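Long-range contacts in tumor necrosis factor-inducible protein TSG-6 (Homo sapiens, PDB 2PF5), which binds hyaluronan through its Link module and transfers heavy chains from inter-alpha-inhibitor onto hyaluronan, organising the extracellular matrix during tissue remodelling: residues G1-E6 / A90-P95; Y59-P64 / G74-G79. One frame throughout, in Å; residues are numbered along the deposited sequence. Where two conformers were deposited one is given.

Contact 1 of 2, residues G1-E6 / A90-P95; sequences GVYHRE and AYCYNP
Tyr3 and Cys92 form a hydrogen-bonded pair where the first and last strands of the Link module, 2-5 and 90-93, run antiparallel and join the two chain ends. Tyr3 N gives to Cys92 O and Cys92 N to Tyr3 O, both at 2.9 Å; the same ladder continues through Arg5 and Ala90, and beyond the strand ends Gly1 and Asn94 exchange two more backbone bonds. With CG between the backbone N and the carbonyl carbon (chi1 63°), the Tyr3 side chain leans over the neighbouring strand. From CB the ring turns one face to Cys92 CB, a CH-pi contact, and CD2 comes near Cys92 O. Tyr3 CE2 has Cys92 CB over the ring face and Asn94 CB, 4.1 Å off, at the ring edge. Tyr3 CZ makes the closest approach, 3.6 Å from Cys92 CB. Cys92 SG, disulfide-bonded to Cys23, meets the ring obliquely near CE1. On the ring side away from Cys92, CE1 stands over the centre of the Arg5 guanidinium in the conformer given. At the tip, OH hydrogen-bonds Glu26, which in this conformer also forms a salt bridge with Arg5 NE. On the other face of the sheet, Val2, His4, Tyr91 and Tyr93 alternate with these residues. His4 NE2 is held by Asp89, and His4 CB rests 3.6 Å from Tyr91 CE2, the two rings inclined at 47°.

Contact 2 of 2, residues Y59-P64 / G74-G79; sequences YPIVKP and GIIDYG
Strands 59-61 and 74-79 run antiparallel, their axes 4.6 Å apart, with Tyr59-Ile76 and Ile61-Gly74 as hydrogen-bonded pairs and Pro60-Ile75 as the non-hydrogen-bonded pair between them. They form a beta hairpin of the Link module whose connection, 62-73, is partly disordered, with 65-71 not modelled. Ile61 N gives to Gly74 O at 2.8 Å and Gly74 N returns the bond to Ile61 O almost straight, at 176°. Pro60 has no N-H to offer, but it falls at a position where the ladder asks for none. The Tyr59 ring lies alongside Ile76 and points the same way. Its chi1 of 59° sets CG between N and the carbonyl carbon, bringing one ring face over Ile76: CB stands 3.8 Å from the ring centroid in a CH-pi contact, and CG1 packs against CZ and CE1. In the conformer given, Ile61 CG1 crosses Ile76 CG1 obliquely at 4.1 Å, extending the apolar patch. Tyr78 takes the CE2 edge of Tyr59 toward its ring face in an offset edge-to-face pair, the planes nearly perpendicular at 89°. One water ties the two phenols together, 2.8 Å from Tyr59 OH and 2.6 Å from Tyr78 OH, and lies near both ring planes. Further along, Asp77 OD1 accepts from Gly79 N in an Asx turn and also pairs with Arg56. On the reverse face, Pro60 packs on Leu36 and Arg40, and Ile75 on Tyr33 and Glu37, so helix 33-41 backs this hairpin, while Tyr91 of strand 89-93 touches Tyr59 and Pro60.

The two contacts belong to one mixed sheet of the Link module, their centres about 15 Å apart. Contact 1 joins the first strand to the last and so closes the chain; contact 2 lies within that span, pairing strands 56-61 and 74-80, the latter followed directly by strand 89-93. Short strand 50-51 bridges them, parallel to 89-93 and antiparallel to 56-61. They also touch directly: Tyr91 OH lies 3.4 Å from Pro60 CD. Helix 33-41 packs against both, receiving Val2 and Tyr91 from contact 1 and Pro60 and Ile75 from contact 2. Terminal strands and hairpin are thus parts of one compact hyaluronan-binding domain.

Contact 1 of 2, residues G1-E6 / A90-P95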
ATOM      1  N   GLY A   1       6.071 -11.777  -1.015  1.00 22.91           N
ATOM      2  CA  GLY A   1       6.624 -10.578  -0.335  1.00 21.58           C
ATOM      3  C   GLY A   1       5.576  -9.482  -0.524  1.00 21.22           C
ATOM      4  O   GLY A   1       4.380  -9.757  -0.660  1.00 22.46           O
ATOM      5  N   VAL A   2       6.030  -8.245  -0.560  1.00 20.31           N
ATOM      6  CA  VAL A   2       5.135  -7.096  -0.622  1.00 19.40           C
ATOM      7  C   VAL A   2       5.194  -6.503  -2.030  1.00 19.72           C
ATOM      8  O   VAL A   2       6.264  -6.486  -2.662  1.00 19.45           O
ATOM      9  CB  VAL A   2       5.571  -6.050   0.437  1.00 19.07           C
ATOM     10  CG1 VAL A   2       4.719  -4.726   0.309  1.00 20.19           C
ATOM     11  CG2 VAL A   2       5.466  -6.661   1.850  1.00 18.86           C
ATOM     12  N   TYR A   3       4.067  -6.014  -2.536  1.00 18.94           N
ATOM     13  CA  TYR A   3       4.074  -5.384  -3.845  1.00 18.70           C
ATOM     14  C   TYR A   3       2.997  -4.321  -3.972  1.00 19.56           C
ATOM     15  O   TYR A   3       2.067  -4.282  -3.170  1.00 19.17           O
ATOM     16  CB  TYR A   3       3.945  -6.431  -4.973  1.00 19.21           C
ATOM     17  CG  TYR A   3       2.650  -7.222  -4.966  1.00 19.71           C
ATOM     18  CD1 TYR A   3       1.523  -6.759  -5.656  1.00 20.72           C
ATOM     19  CD2 TYR A   3       2.559  -8.446  -4.281  1.00 20.03           C
ATOM     20  CE1 TYR A   3       0.340  -7.489  -5.653  1.00 21.63           C
ATOM     21  CE2 TYR A   3       1.395  -9.186  -4.288  1.00 20.63           C
ATOM     22  CZ  TYR A   3       0.289  -8.707  -4.991  1.00 21.93           C
ATOM     23  OH  TYR A   3      -0.887  -9.430  -5.015  1.00 22.23           O
ATOM     24  N   HIS A   4       3.137  -3.488  -5.000  1.00 19.29           N
ATOM     25  CA  HIS A   4       2.231  -2.350  -5.226  1.00 18.88           C
ATOM     26  C   HIS A   4       1.240  -2.716  -6.325  1.00 18.55           C
ATOM     27  O   HIS A   4       1.630  -3.308  -7.352  1.00 17.24           O
ATOM     28  CB  HIS A   4       3.061  -1.140  -5.622  1.00 18.76           C
ATOM     29  CG  HIS A   4       2.282  -0.000  -6.209  1.00 19.46           C
ATOM     30  ND1 HIS A   4       2.289   0.278  -7.557  1.00 22.41           N
ATOM     31  CD2 HIS A   4       1.528   0.968  -5.628  1.00 20.02           C
ATOM     32  CE1 HIS A   4       1.540   1.346  -7.792  1.00 22.04           C
ATOM     33  NE2 HIS A   4       1.076   1.787  -6.635  1.00 18.63           N
ATOM     34  N   ARG A   5      -0.018  -2.313  -6.154  1.00 18.39           N
ATOM     35  CA  ARG A   5      -1.027  -2.548  -7.193  0.50 18.30           C
ATOM     36  C   ARG A   5      -1.897  -1.298  -7.386  1.00 18.33           C
ATOM     37  O   ARG A   5      -2.270  -0.632  -6.413  1.00 18.19           O
ATOM     38  CB  ARG A   5      -1.907  -3.768  -6.857  0.50 18.72           C
ATOM     39  CG  ARG A   5      -1.281  -5.166  -7.058  0.50 17.71           C
ATOM     40  CD  ARG A   5      -1.338  -5.685  -8.526  0.50 19.01           C
ATOM     41  NE  ARG A   5      -0.697  -6.994  -8.718  0.50 21.00           N
ATOM     42  CZ  ARG A   5       0.614  -7.227  -8.847  0.50 19.17           C
ATOM     43  NH1 ARG A   5       1.526  -6.245  -8.797  0.50 20.84           N
ATOM     44  NH2 ARG A   5       1.025  -8.472  -9.001  0.50 19.01           N
ATOM     45  N   GLU A   6      -2.188  -0.986  -8.649  1.00 18.41           N
ATOM     46  CA  GLU A   6      -3.161   0.055  -9.031  1.00 20.04           C
ATOM     47  C   GLU A   6      -4.470  -0.614  -9.431  1.00 19.84           C
ATOM     48  O   GLU A   6      -4.460  -1.772  -9.908  1.00 18.90           O
ATOM     49  CB  GLU A   6      -2.695   0.750 -10.299  1.00 21.66           C
ATOM     50  CG  GLU A   6      -1.521   1.652 -10.155  1.00 24.12           C
ATOM     51  CD  GLU A   6      -1.277   2.416 -11.427  1.00 24.93           C
ATOM     52  OE1 GLU A   6      -1.792   2.026 -12.494  1.00 27.47           O
ATOM     53  OE2 GLU A   6      -0.571   3.415 -11.363  1.00 27.23           O
ATOM     54  N   ALA A  90      -2.723   0.329  -3.664  1.00 18.82           N
ATOM     55  CA  ALA A  90      -2.754  -0.719  -2.652  1.00 18.23           C
ATOM     56  C   ALA A  90      -1.347  -1.302  -2.482  1.00 18.01           C
ATOM     57  O   ALA A  90      -0.621  -1.452  -3.455  1.00 18.47           O
ATOM     58  CB  ALA A  90      -3.725  -1.827  -3.060  1.00 17.73           C
ATOM     59  N   TYR A  91      -0.995  -1.620  -1.241  1.00 18.05           N
ATOM     60  CA  TYR A  91       0.201  -2.417  -0.922  1.00 18.49           C
ATOM     61  C   TYR A  91      -0.261  -3.761  -0.404  1.00 18.73           C
ATOM     62  O   TYR A  91      -0.933  -3.841   0.632  1.00 19.44           O
ATOM     63  CB  TYR A  91       1.139  -1.691   0.078  1.00 18.01           C
ATOM     64  CG  TYR A  91       1.867  -0.614  -0.645  1.00 19.36           C
ATOM     65  CD1 TYR A  91       1.429   0.709  -0.559  1.00 18.36           C
ATOM     66  CD2 TYR A  91       2.945  -0.919  -1.513  1.00 18.56           C
ATOM     67  CE1 TYR A  91       2.072   1.728  -1.274  1.00 20.32           C
ATOM     68  CE2 TYR A  91       3.584   0.084  -2.245  1.00 18.94           C
ATOM     69  CZ  TYR A  91       3.133   1.415  -2.110  1.00 19.58           C
ATOM     70  OH  TYR A  91       3.729   2.432  -2.819  1.00 16.33           O
ATOM     71  N   CYS A  92       0.052  -4.809  -1.171  1.00 19.30           N
ATOM     72  CA  CYS A  92      -0.350  -6.165  -0.863  1.00 19.52           C
ATOM     73  C   CYS A  92       0.810  -6.991  -0.275  1.00 19.93           C
ATOM     74  O   CYS A  92       1.980  -6.801  -0.625  1.00 20.40           O
ATOM     75  CB  CYS A  92      -0.798  -6.888  -2.123  1.00 19.61           C
ATOM     76  SG  CYS A  92      -2.206  -6.183  -3.006  1.00 23.18           S
ATOM     77  N   TYR A  93       0.437  -7.953   0.556  1.00 20.31           N
ATOM     78  CA  TYR A  93       1.358  -8.982   1.052  1.00 19.86           C
ATOM     79  C   TYR A  93       0.876 -10.377   0.622  1.00 20.49           C
ATOM     80  O   TYR A  93      -0.247 -10.793   0.946  1.00 18.15           O
ATOM     81  CB  TYR A  93       1.492  -8.900   2.568  1.00 19.64           C
ATOM     82  CG  TYR A  93       2.434  -9.979   3.092  1.00 18.75           C
ATOM     83  CD1 TYR A  93       3.777 -10.007   2.682  1.00 20.85           C
ATOM     84  CD2 TYR A  93       1.998 -10.955   3.968  1.00 20.03           C
ATOM     85  CE1 TYR A  93       4.656 -11.008   3.130  1.00 18.98           C
ATOM     86  CE2 TYR A  93       2.892 -11.981   4.451  1.00 20.79           C
ATOM     87  CZ  TYR A  93       4.219 -11.957   4.022  1.00 19.57           C
ATOM     88  OH  TYR A  93       5.111 -12.924   4.435  1.00 22.47           O
ATOM     89  N   ASN A  94       1.716 -11.081  -0.138  1.00 20.70           N
ATOM     90  CA  ASN A  94       1.431 -12.465  -0.535  1.00 22.73           C
ATOM     91  C   ASN A  94       2.749 -13.240  -0.440  1.00 24.64           C
ATOM     92  O   ASN A  94       3.520 -13.198  -1.389  1.00 26.21           O
ATOM     93  CB  ASN A  94       0.920 -12.504  -1.974  1.00 22.08           C
ATOM     94  CG  ASN A  94       0.277 -13.816  -2.344  1.00 25.20           C
ATOM     95  OD1 ASN A  94       0.742 -14.897  -1.962  1.00 26.80           O
ATOM     96  ND2 ASN A  94      -0.770 -13.740  -3.138  1.00 28.18           N
ATOM     97  N   PRO A  95       3.007 -13.945   0.675  1.00 25.75           N
ATOM     98  CA  PRO A  95       4.323 -14.635   0.846  1.00 26.84           C
ATOM     99  C   PRO A  95       4.531 -15.893  -0.012  1.00 27.92           C
ATOM    100  O   PRO A  95       3.562 -16.449  -0.533  1.00 29.12           O
ATOM    101  CB  PRO A  95       4.311 -15.025   2.321  1.00 26.81           C
ATOM    102  CG  PRO A  95       2.861 -15.276   2.613  1.00 26.57           C
ATOM    103  CD  PRO A  95       2.127 -14.170   1.838  1.00 25.48           C
TER

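Contact 2 of 2, residues Y59-P64 / G74-G79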
ATOM      1  N   TYR A  59       3.730   5.203   1.630  1.00 19.04           N
ATOM      2  CA  TYR A  59       4.534   4.641   0.522  1.00 19.24           C
ATOM      3  C   TYR A  59       5.994   4.573   0.903  1.00 19.04           C
ATOM      4  O   TYR A  59       6.464   5.419   1.653  1.00 19.47           O
ATOM      5  CB  TYR A  59       4.366   5.436  -0.779  1.00 19.23           C
ATOM      6  CG  TYR A  59       4.731   6.906  -0.736  1.00 20.60           C
ATOM      7  CD1 TYR A  59       5.996   7.346  -1.153  1.00 20.12           C
ATOM      8  CD2 TYR A  59       3.791   7.872  -0.362  1.00 21.24           C
ATOM      9  CE1 TYR A  59       6.332   8.708  -1.161  1.00 22.48           C
ATOM     10  CE2 TYR A  59       4.125   9.253  -0.365  1.00 22.46           C
ATOM     11  CZ  TYR A  59       5.386   9.649  -0.766  1.00 22.53           C
ATOM     12  OH  TYR A  59       5.715  10.983  -0.777  1.00 22.87           O
ATOM     13  N   PRO A  60       6.708   3.551   0.376  1.00 18.65           N
ATOM     14  CA  PRO A  60       8.101   3.358   0.784  1.00 18.45           C
ATOM     15  C   PRO A  60       9.131   4.115  -0.053  1.00 18.69           C
ATOM     16  O   PRO A  60       9.133   4.008  -1.300  1.00 18.07           O
ATOM     17  CB  PRO A  60       8.297   1.834   0.637  1.00 18.19           C
ATOM     18  CG  PRO A  60       7.379   1.415  -0.467  1.00 19.01           C
ATOM     19  CD  PRO A  60       6.218   2.456  -0.503  1.00 18.38           C
ATOM     20  N   ILE A  61      10.002   4.858   0.633  1.00 18.70           N
ATOM     21  CA  ILE A  61      11.157   5.489  -0.016  0.50 18.88           C
ATOM     22  C   ILE A  61      12.469   4.849   0.450  1.00 19.00           C
ATOM     23  O   ILE A  61      12.742   4.747   1.643  1.00 18.18           O
ATOM     24  CB  ILE A  61      11.171   7.036   0.195  0.50 18.74           C
ATOM     25  CG1 ILE A  61       9.868   7.657  -0.344  0.50 19.14           C
ATOM     26  CG2 ILE A  61      12.424   7.680  -0.448  0.50 18.50           C
ATOM     27  CD1 ILE A  61       9.573   7.332  -1.828  0.50 19.01           C
ATOM     28  N   VAL A  62      13.280   4.416  -0.516  1.00 20.37           N
ATOM     29  CA  VAL A  62      14.617   3.865  -0.228  1.00 21.89           C
ATOM     30  C   VAL A  62      15.681   4.947  -0.433  1.00 23.89           C
ATOM     31  O   VAL A  62      16.611   5.072   0.375  1.00 24.21           O
ATOM     32  CB  VAL A  62      14.910   2.605  -1.105  1.00 21.76           C
ATOM     33  CG1 VAL A  62      16.391   2.158  -1.018  1.00 21.96           C
ATOM     34  CG2 VAL A  62      13.980   1.468  -0.722  1.00 21.60           C
ATOM     35  N   LYS A  63      15.557   5.702  -1.527  1.00 26.20           N
ATOM     36  CA  LYS A  63      16.471   6.805  -1.834  1.00 28.93           C
ATOM     37  C   LYS A  63      15.708   8.105  -2.097  1.00 29.81           C
ATOM     38  O   LYS A  63      14.807   8.141  -2.939  1.00 30.27           O
ATOM     39  CB  LYS A  63      17.372   6.474  -3.030  1.00 29.75           C
ATOM     40  CG  LYS A  63      18.789   5.992  -2.663  1.00 31.99           C
ATOM     41  CD  LYS A  63      18.770   4.516  -2.241  1.00 34.88           C
ATOM     42  CE  LYS A  63      20.124   4.007  -1.751  1.00 33.44           C
ATOM     43  NZ  LYS A  63      19.907   2.950  -0.697  1.00 34.82           N
ATOM     44  N   PRO A  64      16.083   9.186  -1.399  1.00 30.88           N
ATOM     45  CA  PRO A  64      15.358  10.455  -1.551  1.00 31.50           C
ATOM     46  C   PRO A  64      15.620  11.138  -2.899  1.00 31.71           C
ATOM     47  O   PRO A  64      16.592  10.802  -3.588  1.00 32.16           O
ATOM     48  CB  PRO A  64      15.896  11.306  -0.396  1.00 31.71           C
ATOM     49  CG  PRO A  64      17.246  10.751  -0.111  1.00 31.89           C
ATOM     50  CD  PRO A  64      17.215   9.294  -0.462  1.00 31.05           C
ATOM     51  N   GLY A  74      12.357   6.153   4.228  1.00 25.87           N
ATOM     52  CA  GLY A  74      11.416   5.615   5.183  1.00 23.65           C
ATOM     53  C   GLY A  74      10.074   5.497   4.490  1.00 22.92           C
ATOM     54  O   GLY A  74       9.956   5.774   3.297  1.00 23.33           O
ATOM     55  N   ILE A  75       9.070   5.060   5.240  1.00 21.99           N
ATOM     56  CA  ILE A  75       7.687   5.070   4.769  1.00 20.73           C
ATOM     57  C   ILE A  75       7.125   6.455   5.046  1.00 20.13           C
ATOM     58  O   ILE A  75       7.218   6.954   6.173  1.00 20.05           O
ATOM     59  CB  ILE A  75       6.858   3.976   5.460  1.00 20.83           C
ATOM     60  CG1 ILE A  75       7.376   2.578   5.047  1.00 22.79           C
ATOM     61  CG2 ILE A  75       5.315   4.113   5.103  1.00 19.13           C
ATOM     62  CD1 ILE A  75       6.781   1.486   5.883  1.00 25.23           C
ATOM     63  N   ILE A  76       6.583   7.100   4.016  1.00 18.76           N
ATOM     64  CA  ILE A  76       5.917   8.387   4.199  1.00 18.67           C
ATOM     65  C   ILE A  76       4.529   7.998   4.710  1.00 18.03           C
ATOM     66  O   ILE A  76       3.817   7.240   4.043  1.00 17.38           O
ATOM     67  CB  ILE A  76       5.846   9.188   2.870  1.00 18.34           C
ATOM     68  CG1 ILE A  76       7.264   9.399   2.299  1.00 18.44           C
ATOM     69  CG2 ILE A  76       5.033  10.521   3.051  1.00 18.99           C
ATOM     70  CD1 ILE A  76       8.203  10.229   3.183  1.00 19.58           C
ATOM     71  N   ASP A  77       4.180   8.443   5.921  1.00 17.03           N
ATOM     72  CA  ASP A  77       2.940   7.984   6.561  1.00 16.36           C
ATOM     73  C   ASP A  77       1.830   9.033   6.282  1.00 16.19           C
ATOM     74  O   ASP A  77       1.943  10.160   6.712  1.00 15.04           O
ATOM     75  CB  ASP A  77       3.203   7.811   8.095  1.00 16.32           C
ATOM     76  CG  ASP A  77       1.940   7.448   8.899  1.00 15.62           C
ATOM     77  OD1 ASP A  77       1.066   6.709   8.381  1.00 16.29           O
ATOM     78  OD2 ASP A  77       1.873   7.856  10.083  1.00 15.32           O
ATOM     79  N   TYR A  78       0.781   8.660   5.547  1.00 16.69           N
ATOM     80  CA  TYR A  78      -0.390   9.543   5.407  1.00 17.66           C
ATOM     81  C   TYR A  78      -1.417   9.215   6.499  1.00 16.97           C
ATOM     82  O   TYR A  78      -2.509   9.786   6.539  1.00 17.08           O
ATOM     83  CB  TYR A  78      -1.037   9.359   4.025  1.00 18.75           C
ATOM     84  CG  TYR A  78      -0.336  10.034   2.853  1.00 20.42           C
ATOM     85  CD1 TYR A  78       0.906  10.664   2.988  1.00 21.84           C
ATOM     86  CD2 TYR A  78      -0.927  10.009   1.588  1.00 22.31           C
ATOM     87  CE1 TYR A  78       1.517  11.288   1.900  1.00 22.45           C
ATOM     88  CE2 TYR A  78      -0.310  10.595   0.493  1.00 22.22           C
ATOM     89  CZ  TYR A  78       0.900  11.232   0.651  1.00 22.47           C
ATOM     90  OH  TYR A  78       1.476  11.844  -0.459  1.00 22.73           O
ATOM     91  N   GLY A  79      -1.054   8.303   7.404  1.00 17.18           N
ATOM     92  CA  GLY A  79      -1.901   7.967   8.544  1.00 17.01           C
ATOM     93  C   GLY A  79      -3.060   7.015   8.273  1.00 16.06           C
ATOM     94  O   GLY A  79      -3.381   6.717   7.143  1.00 16.06           O
TER
HETATM   95  O   HOH W   1       3.826  12.916  -0.023  1.00 23.93           O